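MATE family efflux transporter (Vibrio cholerae, PDB 6IDP) probably exports drugs and other toxic compounds across the bacterial inner membrane as a MATE-family transporter, undergoing an H+-dependent conformational change. Local coordinates at residues M17-F31 with T160-N174. Numbering follows the deposited sequence.
Sequences MTWPMLFGVLSLMSF and TLLPGTLMMVTSVLN. With OLC ((2R)-2,3-dihydroxypropyl (9Z)-octadec-9-enoate), chain M; OLC ((2R)-2,3-dihydroxypropyl (9Z)-octadec-9-enoate), chain O; OLC ((2R)-2,3-dihydroxypropyl (9Z)-octadec-9-enoate), chain P.
The F31 ring carries the N174 side chain over one face: CB stands 3.9 Å from the ring centroid, and the amide beyond it stacks on the ring with the planes 28° apart. The oleoyl tail of one monoolein approaches this ring obliquely, and N174 ND2 is hydrogen-bonded to T196 on helix 189-213. At the other end, W19 has P20 CD on one face and a second monoolein tail on the opposite face, while L161 CD1 comes obliquely to within 4.2 Å of W19 CH2.

Between these ends the two segments run nearly parallel, their axes 16° apart and 7.6 Å at closest approach. G24 and G164 allow this closeness, their CA atoms only 4.5 Å apart. M167 enters as a knob among M21, G24, S27 and L28; the bend at chi3 (72°) turns its CE onto the G24 carbonyl, 3.4 Å from G24 C.

One hydrogen bond ties the segments: T160 OG1 gives its proton to M17 O at 2.6 Å. S27 and S171 meet closely, yet each hydroxyl donates back into its own helix, to G24 O and M167 O. Segments 17-31 and 160-174, both within the N-terminal MatE family region, are thus joined chiefly by glycine-permitted apolar packing, with serine hydroxyls satisfied locally and monoolein tails lying against the aromatic rings at both ends.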
ATOM      1  N   MET A  17       5.938 -15.003   8.602  1.00 28.63           N
ATOM      2  CA  MET A  17       4.847 -14.039   8.540  1.00 27.02           C
ATOM      3  C   MET A  17       4.858 -13.255   7.230  1.00 39.17           C
ATOM      4  O   MET A  17       3.807 -12.871   6.723  1.00 31.21           O
ATOM      5  CB  MET A  17       4.920 -13.069   9.720  1.00 29.78           C
ATOM      6  CG  MET A  17       4.496 -13.661  11.055  1.00 39.99           C
ATOM      7  SD  MET A  17       2.707 -13.754  11.255  1.00 45.87           S
ATOM      8  CE  MET A  17       2.269 -12.016  11.238  1.00 51.65           C
ATOM      9  N   THR A  18       6.050 -13.025   6.687  1.00 37.77           N
ATOM     10  CA  THR A  18       6.206 -12.098   5.571  1.00 34.54           C
ATOM     11  C   THR A  18       6.023 -12.736   4.191  1.00 37.01           C
ATOM     12  O   THR A  18       5.357 -12.158   3.332  1.00 37.66           O
ATOM     13  CB  THR A  18       7.588 -11.407   5.615  1.00 35.31           C
ATOM     14  OG1 THR A  18       7.713 -10.676   6.840  1.00 29.53           O
ATOM     15  CG2 THR A  18       7.748 -10.447   4.446  1.00 31.54           C
ATOM     16  N   TRP A  19       6.590 -13.918   3.969  1.00 32.09           N
ATOM     17  CA  TRP A  19       6.544 -14.507   2.629  1.00 38.45           C
ATOM     18  C   TRP A  19       5.122 -14.753   2.075  1.00 38.06           C
ATOM     19  O   TRP A  19       4.931 -14.652   0.865  1.00 36.44           O
ATOM     20  CB  TRP A  19       7.374 -15.806   2.574  1.00 35.68           C
ATOM     21  CG  TRP A  19       6.761 -17.022   3.205  1.00 40.36           C
ATOM     22  CD1 TRP A  19       7.053 -17.544   4.433  1.00 40.89           C
ATOM     23  CD2 TRP A  19       5.775 -17.888   2.627  1.00 41.03           C
ATOM     24  NE1 TRP A  19       6.300 -18.670   4.660  1.00 45.85           N
ATOM     25  CE2 TRP A  19       5.507 -18.901   3.568  1.00 46.57           C
ATOM     26  CE3 TRP A  19       5.088 -17.899   1.409  1.00 40.40           C
ATOM     27  CZ2 TRP A  19       4.580 -19.914   3.328  1.00 49.58           C
ATOM     28  CZ3 TRP A  19       4.169 -18.902   1.176  1.00 47.19           C
ATOM     29  CH2 TRP A  19       3.923 -19.897   2.129  1.00 49.45           C
ATOM     30  N   PRO A  20       4.122 -15.065   2.932  1.00 37.12           N
ATOM     31  CA  PRO A  20       2.802 -15.165   2.296  1.00 34.38           C
ATOM     32  C   PRO A  20       2.286 -13.824   1.780  1.00 37.44           C
ATOM     33  O   PRO A  20       1.552 -13.791   0.792  1.00 36.79           O
ATOM     34  CB  PRO A  20       1.900 -15.685   3.423  1.00 30.54           C
ATOM     35  CG  PRO A  20       2.818 -16.305   4.403  1.00 32.02           C
ATOM     36  CD  PRO A  20       4.070 -15.488   4.345  1.00 37.14           C
ATOM     37  N   MET A  21       2.659 -12.737   2.450  1.00 33.80           N
ATOM     38  CA  MET A  21       2.248 -11.408   2.016  1.00 34.19           C
ATOM     39  C   MET A  21       2.999 -11.016   0.752  1.00 38.21           C
ATOM     40  O   MET A  21       2.484 -10.277  -0.082  1.00 46.67           O
ATOM     41  CB  MET A  21       2.478 -10.372   3.121  1.00 28.63           C
ATOM     42  CG  MET A  21       1.594 -10.565   4.346  1.00 27.07           C
ATOM     43  SD  MET A  21      -0.152 -10.791   3.944  1.00 45.70           S
ATOM     44  CE  MET A  21      -0.542  -9.242   3.140  1.00 34.87           C
ATOM     45  N   LEU A  22       4.222 -11.520   0.618  1.00 35.79           N
ATOM     46  CA  LEU A  22       4.998 -11.327  -0.599  1.00 38.73           C
ATOM     47  C   LEU A  22       4.293 -11.971  -1.786  1.00 38.13           C
ATOM     48  O   LEU A  22       4.106 -11.339  -2.826  1.00 37.64           O
ATOM     49  CB  LEU A  22       6.405 -11.910  -0.442  1.00 41.78           C
ATOM     50  CG  LEU A  22       7.314 -11.808  -1.667  1.00 48.86           C
ATOM     51  CD1 LEU A  22       7.564 -10.352  -2.022  1.00 51.40           C
ATOM     52  CD2 LEU A  22       8.626 -12.541  -1.429  1.00 51.08           C
ATOM     53  N   PHE A  23       3.899 -13.230  -1.618  1.00 39.68           N
ATOM     54  CA  PHE A  23       3.230 -13.974  -2.681  1.00 49.39           C
ATOM     55  C   PHE A  23       1.863 -13.376  -2.985  1.00 50.17           C
ATOM     56  O   PHE A  23       1.431 -13.356  -4.136  1.00 54.20           O
ATOM     57  CB  PHE A  23       3.082 -15.453  -2.308  1.00 54.68           C
ATOM     58  CG  PHE A  23       4.350 -16.251  -2.447  1.00 64.32           C
ATOM     59  CD1 PHE A  23       5.562 -15.628  -2.708  1.00 69.30           C
ATOM     60  CD2 PHE A  23       4.327 -17.632  -2.329  1.00 71.51           C
ATOM     61  CE1 PHE A  23       6.726 -16.367  -2.835  1.00 74.96           C
ATOM     62  CE2 PHE A  23       5.488 -18.376  -2.460  1.00 75.52           C
ATOM     63  CZ  PHE A  23       6.688 -17.741  -2.713  1.00 77.06           C
ATOM     64  N   GLY A  24       1.188 -12.892  -1.947  1.00 48.27           N
ATOM     65  CA  GLY A  24      -0.102 -12.249  -2.109  1.00 49.76           C
ATOM     66  C   GLY A  24      -0.010 -11.020  -2.993  1.00 50.52           C
ATOM     67  O   GLY A  24      -0.786 -10.864  -3.935  1.00 54.67           O
ATOM     68  N   VAL A  25       0.944 -10.149  -2.684  1.00 48.26           N
ATOM     69  CA  VAL A  25       1.167  -8.936  -3.462  1.00 55.51           C
ATOM     70  C   VAL A  25       1.609  -9.268  -4.889  1.00 57.18           C
ATOM     71  O   VAL A  25       1.123  -8.672  -5.850  1.00 59.51           O
ATOM     72  CB  VAL A  25       2.218  -8.031  -2.786  1.00 58.14           C
ATOM     73  CG1 VAL A  25       2.607  -6.876  -3.697  1.00 63.25           C
ATOM     74  CG2 VAL A  25       1.686  -7.509  -1.466  1.00 51.36           C
ATOM     75  N   LEU A  26       2.519 -10.230  -5.017  1.00 57.75           N
ATOM     76  CA  LEU A  26       3.018 -10.665  -6.321  1.00 56.23           C
ATOM     77  C   LEU A  26       1.917 -11.250  -7.202  1.00 59.45           C
ATOM     78  O   LEU A  26       1.859 -10.968  -8.400  1.00 67.21           O
ATOM     79  CB  LEU A  26       4.135 -11.695  -6.147  1.00 53.79           C
ATOM     80  CG  LEU A  26       5.513 -11.156  -5.764  1.00 52.39           C
ATOM     81  CD1 LEU A  26       6.462 -12.297  -5.440  1.00 57.45           C
ATOM     82  CD2 LEU A  26       6.076 -10.297  -6.882  1.00 49.52           C
ATOM     83  N   SER A  27       1.055 -12.071  -6.610  1.00 52.66           N
ATOM     84  CA  SER A  27      -0.066 -12.646  -7.343  1.00 60.40           C
ATOM     85  C   SER A  27      -1.012 -11.535  -7.783  1.00 63.84           C
ATOM     86  O   SER A  27      -1.556 -11.565  -8.886  1.00 60.18           O
ATOM     87  CB  SER A  27      -0.808 -13.673  -6.486  1.00 57.36           C
ATOM     88  OG  SER A  27      -1.436 -13.054  -5.376  1.00 56.30           O
ATOM     89  N   LEU A  28      -1.186 -10.552  -6.905  1.00 62.32           N
ATOM     90  CA  LEU A  28      -2.025  -9.395  -7.178  1.00 62.56           C
ATOM     91  C   LEU A  28      -1.516  -8.590  -8.375  1.00 62.40           C
ATOM     92  O   LEU A  28      -2.285  -8.241  -9.271  1.00 65.72           O
ATOM     93  CB  LEU A  28      -2.107  -8.505  -5.933  1.00 57.97           C
ATOM     94  CG  LEU A  28      -2.849  -7.176  -6.042  1.00 54.74           C
ATOM     95  CD1 LEU A  28      -4.253  -7.400  -6.567  1.00 52.25           C
ATOM     96  CD2 LEU A  28      -2.884  -6.478  -4.690  1.00 51.94           C
ATOM     97  N   MET A  29      -0.218  -8.303  -8.394  1.00 60.10           N
ATOM     98  CA  MET A  29       0.363  -7.509  -9.472  1.00 69.34           C
ATOM     99  C   MET A  29       0.437  -8.284 -10.786  1.00 65.90           C
ATOM    100  O   MET A  29       0.506  -7.690 -11.860  1.00 69.71           O
ATOM    101  CB  MET A  29       1.755  -7.015  -9.078  1.00 77.28           C
ATOM    102  CG  MET A  29       1.769  -6.132  -7.844  1.00 73.18           C
ATOM    103  SD  MET A  29       3.443  -5.660  -7.379  1.00111.39           S
ATOM    104  CE  MET A  29       4.178  -7.264  -7.095  1.00 61.09           C
ATOM    105  N   SER A  30       0.428  -9.610 -10.692  1.00 64.11           N
ATOM    106  CA  SER A  30       0.434 -10.457 -11.879  1.00 64.77           C
ATOM    107  C   SER A  30      -0.890 -10.345 -12.628  1.00 62.67           C
ATOM    108  O   SER A  30      -0.911 -10.275 -13.857  1.00 60.67           O
ATOM    109  CB  SER A  30       0.712 -11.916 -11.507  1.00 67.07           C
ATOM    110  OG  SER A  30       2.056 -12.088 -11.089  1.00 71.66           O
ATOM    111  N   PHE A  31      -1.991 -10.327 -11.882  1.00 60.21           N
ATOM    112  CA  PHE A  31      -3.307 -10.134 -12.479  1.00 64.67           C
ATOM    113  C   PHE A  31      -3.439  -8.750 -13.103  1.00 66.93           C
ATOM    114  O   PHE A  31      -3.859  -8.614 -14.252  1.00 71.41           O
ATOM    115  CB  PHE A  31      -4.420 -10.325 -11.446  1.00 57.50           C
ATOM    116  CG  PHE A  31      -5.700  -9.634 -11.818  1.00 63.22           C
ATOM    117  CD1 PHE A  31      -6.531 -10.169 -12.789  1.00 73.13           C
ATOM    118  CD2 PHE A  31      -6.061  -8.436 -11.220  1.00 61.75           C
ATOM    119  CE1 PHE A  31      -7.703  -9.528 -13.149  1.00 72.20           C
ATOM    120  CE2 PHE A  31      -7.230  -7.791 -11.579  1.00 64.77           C
ATOM    121  CZ  PHE A  31      -8.050  -8.337 -12.542  1.00 69.17           C
ATOM    122  N   THR A 160      -1.053 -14.252   8.515  1.00 22.84           N
ATOM    123  CA  THR A 160      -0.843 -13.699   7.179  1.00 32.95           C
ATOM    124  C   THR A 160      -1.008 -14.766   6.095  1.00 32.45           C
ATOM    125  O   THR A 160      -1.204 -14.445   4.924  1.00 36.57           O
ATOM    126  CB  THR A 160       0.554 -13.058   7.040  1.00 35.63           C
ATOM    127  OG1 THR A 160       1.558 -14.016   7.395  1.00 36.47           O
ATOM    128  CG2 THR A 160       0.678 -11.841   7.943  1.00 32.53           C
ATOM    129  N   LEU A 161      -0.926 -16.033   6.492  1.00 28.63           N
ATOM    130  CA  LEU A 161      -1.011 -17.138   5.543  1.00 34.71           C
ATOM    131  C   LEU A 161      -2.364 -17.164   4.838  1.00 37.59           C
ATOM    132  O   LEU A 161      -2.433 -17.338   3.622  1.00 36.01           O
ATOM    133  CB  LEU A 161      -0.761 -18.475   6.250  1.00 36.21           C
ATOM    134  CG  LEU A 161      -0.726 -19.728   5.368  1.00 40.88           C
ATOM    135  CD1 LEU A 161       0.330 -19.589   4.281  1.00 32.89           C
ATOM    136  CD2 LEU A 161      -0.470 -20.971   6.207  1.00 47.36           C
ATOM    137  N   LEU A 162      -3.435 -16.983   5.603  1.00 37.16           N
ATOM    138  CA  LEU A 162      -4.784 -17.027   5.042  1.00 36.83           C
ATOM    139  C   LEU A 162      -5.071 -15.844   4.101  1.00 33.73           C
ATOM    140  O   LEU A 162      -5.551 -16.061   2.988  1.00 31.81           O
ATOM    141  CB  LEU A 162      -5.829 -17.092   6.164  1.00 35.87           C
ATOM    142  CG  LEU A 162      -7.301 -17.179   5.754  1.00 37.45           C
ATOM    143  CD1 LEU A 162      -7.546 -18.383   4.859  1.00 34.82           C
ATOM    144  CD2 LEU A 162      -8.183 -17.240   6.993  1.00 36.22           C
ATOM    145  N   PRO A 163      -4.785 -14.596   4.530  1.00 33.75           N
ATOM    146  CA  PRO A 163      -4.969 -13.519   3.548  1.00 34.82           C
ATOM    147  C   PRO A 163      -4.028 -13.635   2.353  1.00 35.82           C
ATOM    148  O   PRO A 163      -4.436 -13.335   1.232  1.00 41.25           O
ATOM    149  CB  PRO A 163      -4.670 -12.245   4.353  1.00 34.11           C
ATOM    150  CG  PRO A 163      -3.934 -12.698   5.557  1.00 38.26           C
ATOM    151  CD  PRO A 163      -4.462 -14.058   5.864  1.00 29.81           C
ATOM    152  N   GLY A 164      -2.793 -14.067   2.588  1.00 32.00           N
ATOM    153  CA  GLY A 164      -1.832 -14.231   1.512  1.00 31.50           C
ATOM    154  C   GLY A 164      -2.299 -15.248   0.489  1.00 38.67           C
ATOM    155  O   GLY A 164      -2.225 -15.019  -0.718  1.00 35.61           O
ATOM    156  N   THR A 165      -2.797 -16.376   0.984  1.00 42.58           N
ATOM    157  CA  THR A 165      -3.296 -17.442   0.128  1.00 39.91           C
ATOM    158  C   THR A 165      -4.510 -16.986  -0.677  1.00 37.87           C
ATOM    159  O   THR A 165      -4.613 -17.267  -1.871  1.00 40.04           O
ATOM    160  CB  THR A 165      -3.660 -18.689   0.961  1.00 39.27           C
ATOM    161  OG1 THR A 165      -2.465 -19.256   1.510  1.00 40.72           O
ATOM    162  CG2 THR A 165      -4.356 -19.734   0.104  1.00 43.68           C
ATOM    163  N   LEU A 166      -5.421 -16.270  -0.025  1.00 32.14           N
ATOM    164  CA  LEU A 166      -6.644 -15.825  -0.684  1.00 35.48           C
ATOM    165  C   LEU A 166      -6.382 -14.736  -1.721  1.00 35.05           C
ATOM    166  O   LEU A 166      -7.120 -14.619  -2.698  1.00 32.59           O
ATOM    167  CB  LEU A 166      -7.660 -15.333   0.345  1.00 31.29           C
ATOM    168  CG  LEU A 166      -8.385 -16.433   1.125  1.00 41.66           C
ATOM    169  CD1 LEU A 166      -9.477 -15.837   1.993  1.00 41.02           C
ATOM    170  CD2 LEU A 166      -8.957 -17.482   0.182  1.00 44.45           C
ATOM    171  N   MET A 167      -5.339 -13.939  -1.507  1.00 36.48           N
ATOM    172  CA  MET A 167      -4.943 -12.950  -2.504  1.00 39.05           C
ATOM    173  C   MET A 167      -4.511 -13.652  -3.784  1.00 37.76           C
ATOM    174  O   MET A 167      -4.789 -13.176  -4.882  1.00 41.37           O
ATOM    175  CB  MET A 167      -3.821 -12.051  -1.979  1.00 37.03           C
ATOM    176  CG  MET A 167      -4.270 -11.069  -0.913  1.00 32.22           C
ATOM    177  SD  MET A 167      -2.890 -10.212  -0.127  1.00 48.64           S
ATOM    178  CE  MET A 167      -2.377  -9.117  -1.444  1.00 53.42           C
ATOM    179  N   MET A 168      -3.841 -14.790  -3.640  1.00 36.33           N
ATOM    180  CA  MET A 168      -3.461 -15.587  -4.799  1.00 38.83           C
ATOM    181  C   MET A 168      -4.697 -16.157  -5.484  1.00 41.28           C
ATOM    182  O   MET A 168      -4.809 -16.123  -6.710  1.00 47.42           O
ATOM    183  CB  MET A 168      -2.506 -16.716  -4.398  1.00 41.41           C
ATOM    184  CG  MET A 168      -1.198 -16.229  -3.793  1.00 50.84           C
ATOM    185  SD  MET A 168       0.190 -17.363  -4.028  1.00103.73           S
ATOM    186  CE  MET A 168      -0.252 -18.704  -2.927  1.00 66.51           C
ATOM    187  N   VAL A 169      -5.628 -16.668  -4.685  1.00 39.93           N
ATOM    188  CA  VAL A 169      -6.840 -17.287  -5.210  1.00 42.58           C
ATOM    189  C   VAL A 169      -7.704 -16.290  -5.979  1.00 42.31           C
ATOM    190  O   VAL A 169      -8.136 -16.568  -7.097  1.00 39.39           O
ATOM    191  CB  VAL A 169      -7.677 -17.920  -4.082  1.00 41.96           C
ATOM    192  CG1 VAL A 169      -9.014 -18.408  -4.619  1.00 40.11           C
ATOM    193  CG2 VAL A 169      -6.909 -19.064  -3.439  1.00 40.78           C
ATOM    194  N   THR A 170      -7.946 -15.124  -5.387  1.00 37.61           N
ATOM    195  CA  THR A 170      -8.772 -14.111  -6.034  1.00 35.19           C
ATOM    196  C   THR A 170      -8.081 -13.528  -7.268  1.00 40.37           C
ATOM    197  O   THR A 170      -8.745 -13.154  -8.233  1.00 40.24           O
ATOM    198  CB  THR A 170      -9.143 -12.971  -5.062  1.00 31.56           C
ATOM    199  OG1 THR A 170      -7.951 -12.354  -4.562  1.00 35.73           O
ATOM    200  CG2 THR A 170      -9.965 -13.509  -3.895  1.00 27.98           C
ATOM    201  N   SER A 171      -6.752 -13.458  -7.233  1.00 36.31           N
ATOM    202  CA  SER A 171      -5.979 -12.977  -8.378  1.00 38.53           C
ATOM    203  C   SER A 171      -6.123 -13.902  -9.580  1.00 38.48           C
ATOM    204  O   SER A 171      -6.337 -13.446 -10.702  1.00 42.12           O
ATOM    205  CB  SER A 171      -4.497 -12.838  -8.016  1.00 39.51           C
ATOM    206  OG  SER A 171      -4.301 -11.833  -7.041  1.00 45.90           O
ATOM    207  N   VAL A 172      -5.992 -15.202  -9.336  1.00 42.16           N
ATOM    208  CA  VAL A 172      -6.146 -16.202 -10.385  1.00 49.49           C
ATOM    209  C   VAL A 172      -7.586 -16.229 -10.877  1.00 53.58           C
ATOM    210  O   VAL A 172      -7.842 -16.250 -12.084  1.00 50.65           O
ATOM    211  CB  VAL A 172      -5.738 -17.609  -9.895  1.00 50.68           C
ATOM    212  CG1 VAL A 172      -6.324 -18.689 -10.794  1.00 55.80           C
ATOM    213  CG2 VAL A 172      -4.226 -17.727  -9.831  1.00 53.08           C
ATOM    214  N   LEU A 173      -8.524 -16.210  -9.935  1.00 47.90           N
ATOM    215  CA  LEU A 173      -9.942 -16.239 -10.270  1.00 45.65           C
ATOM    216  C   LEU A 173     -10.335 -15.020 -11.106  1.00 44.53           C
ATOM    217  O   LEU A 173     -11.078 -15.143 -12.079  1.00 43.00           O
ATOM    218  CB  LEU A 173     -10.789 -16.314  -8.995  1.00 43.94           C
ATOM    219  CG  LEU A 173     -12.275 -16.628  -9.161  1.00 55.99           C
ATOM    220  CD1 LEU A 173     -12.469 -17.833 -10.069  1.00 63.58           C
ATOM    221  CD2 LEU A 173     -12.921 -16.876  -7.805  1.00 56.82           C
ATOM    222  N   ASN A 174      -9.823 -13.850 -10.739  1.00 44.61           N
ATOM    223  CA  ASN A 174     -10.104 -12.629 -11.488  1.00 42.04           C
ATOM    224  C   ASN A 174      -9.467 -12.666 -12.874  1.00 47.67           C
ATOM    225  O   ASN A 174     -10.015 -12.123 -13.834  1.00 54.34           O
ATOM    226  CB  ASN A 174      -9.615 -11.398 -10.719  1.00 40.86           C
ATOM    227  CG  ASN A 174     -10.316 -10.121 -11.148  1.00 50.21           C
ATOM    228  OD1 ASN A 174     -10.884 -10.041 -12.239  1.00 53.02           O
ATOM    229  ND2 ASN A 174     -10.267  -9.106 -10.292  1.00 50.62           N
TER
HETATM  230  C18 OLC M 512      10.653 -16.603  -0.943  1.00 60.21           C
HETATM  231  C10 OLC M 512       6.976 -22.858   4.329  1.00 54.09           C
HETATM  232  C17 OLC M 512       9.520 -17.216  -0.149  1.00 60.11           C
HETATM  233  C11 OLC M 512       8.408 -22.404   4.157  1.00 51.79           C
HETATM  234  C16 OLC M 512       9.741 -18.708  -0.019  1.00 58.64           C
HETATM  235  C12 OLC M 512       8.449 -21.137   3.328  1.00 44.46           C
HETATM  236  C15 OLC M 512       8.670 -19.312   0.865  1.00 52.73           C
HETATM  237  C13 OLC M 512       7.924 -21.426   1.939  1.00 48.43           C
HETATM  238  C14 OLC M 512       8.842 -20.816   0.902  1.00 52.35           C
HETATM  239  C18 OLC O 514      -7.985  -7.958  -8.180  1.00 56.88           C
HETATM  240  C17 OLC O 514      -7.288  -6.620  -8.304  1.00 62.52           C
HETATM  241  C16 OLC O 514      -8.214  -5.501  -7.881  1.00 61.70           C
HETATM  242  C15 OLC O 514      -7.391  -4.358  -7.329  1.00 63.70           C
HETATM  243  C14 OLC O 514      -8.257  -3.485  -6.447  1.00 61.64           C
HETATM  244  C18 OLC P 515      10.251 -12.869   2.203  1.00 56.72           C
HETATM  245  C10 OLC P 515      15.593 -13.174   7.296  1.00 68.99           C
HETATM  246  C9  OLC P 515      16.342 -14.272   7.547  1.00 68.38           C
HETATM  247  C17 OLC P 515      11.593 -12.191   2.375  1.00 52.23           C
HETATM  248  C11 OLC P 515      14.237 -12.997   7.949  1.00 67.75           C
HETATM  249  C8  OLC P 515      15.849 -15.351   8.490  1.00 63.73           C
HETATM  250  C16 OLC P 515      12.107 -12.425   3.781  1.00 45.49           C
HETATM  251  C12 OLC P 515      13.744 -11.576   7.762  1.00 61.89           C
HETATM  252  C7  OLC P 515      16.587 -16.646   8.221  1.00 61.84           C
HETATM  253  C15 OLC P 515      11.426 -11.474   4.738  1.00 37.86           C
HETATM  254  C13 OLC P 515      13.311 -11.352   6.329  1.00 56.61           C
HETATM  255  C6  OLC P 515      17.631 -16.890   9.290  1.00 61.25           C
HETATM  256  C14 OLC P 515      11.872 -11.782   6.150  1.00 48.56           C
HETATM  257  C5  OLC P 515      16.958 -17.335  10.570  1.00 63.13           C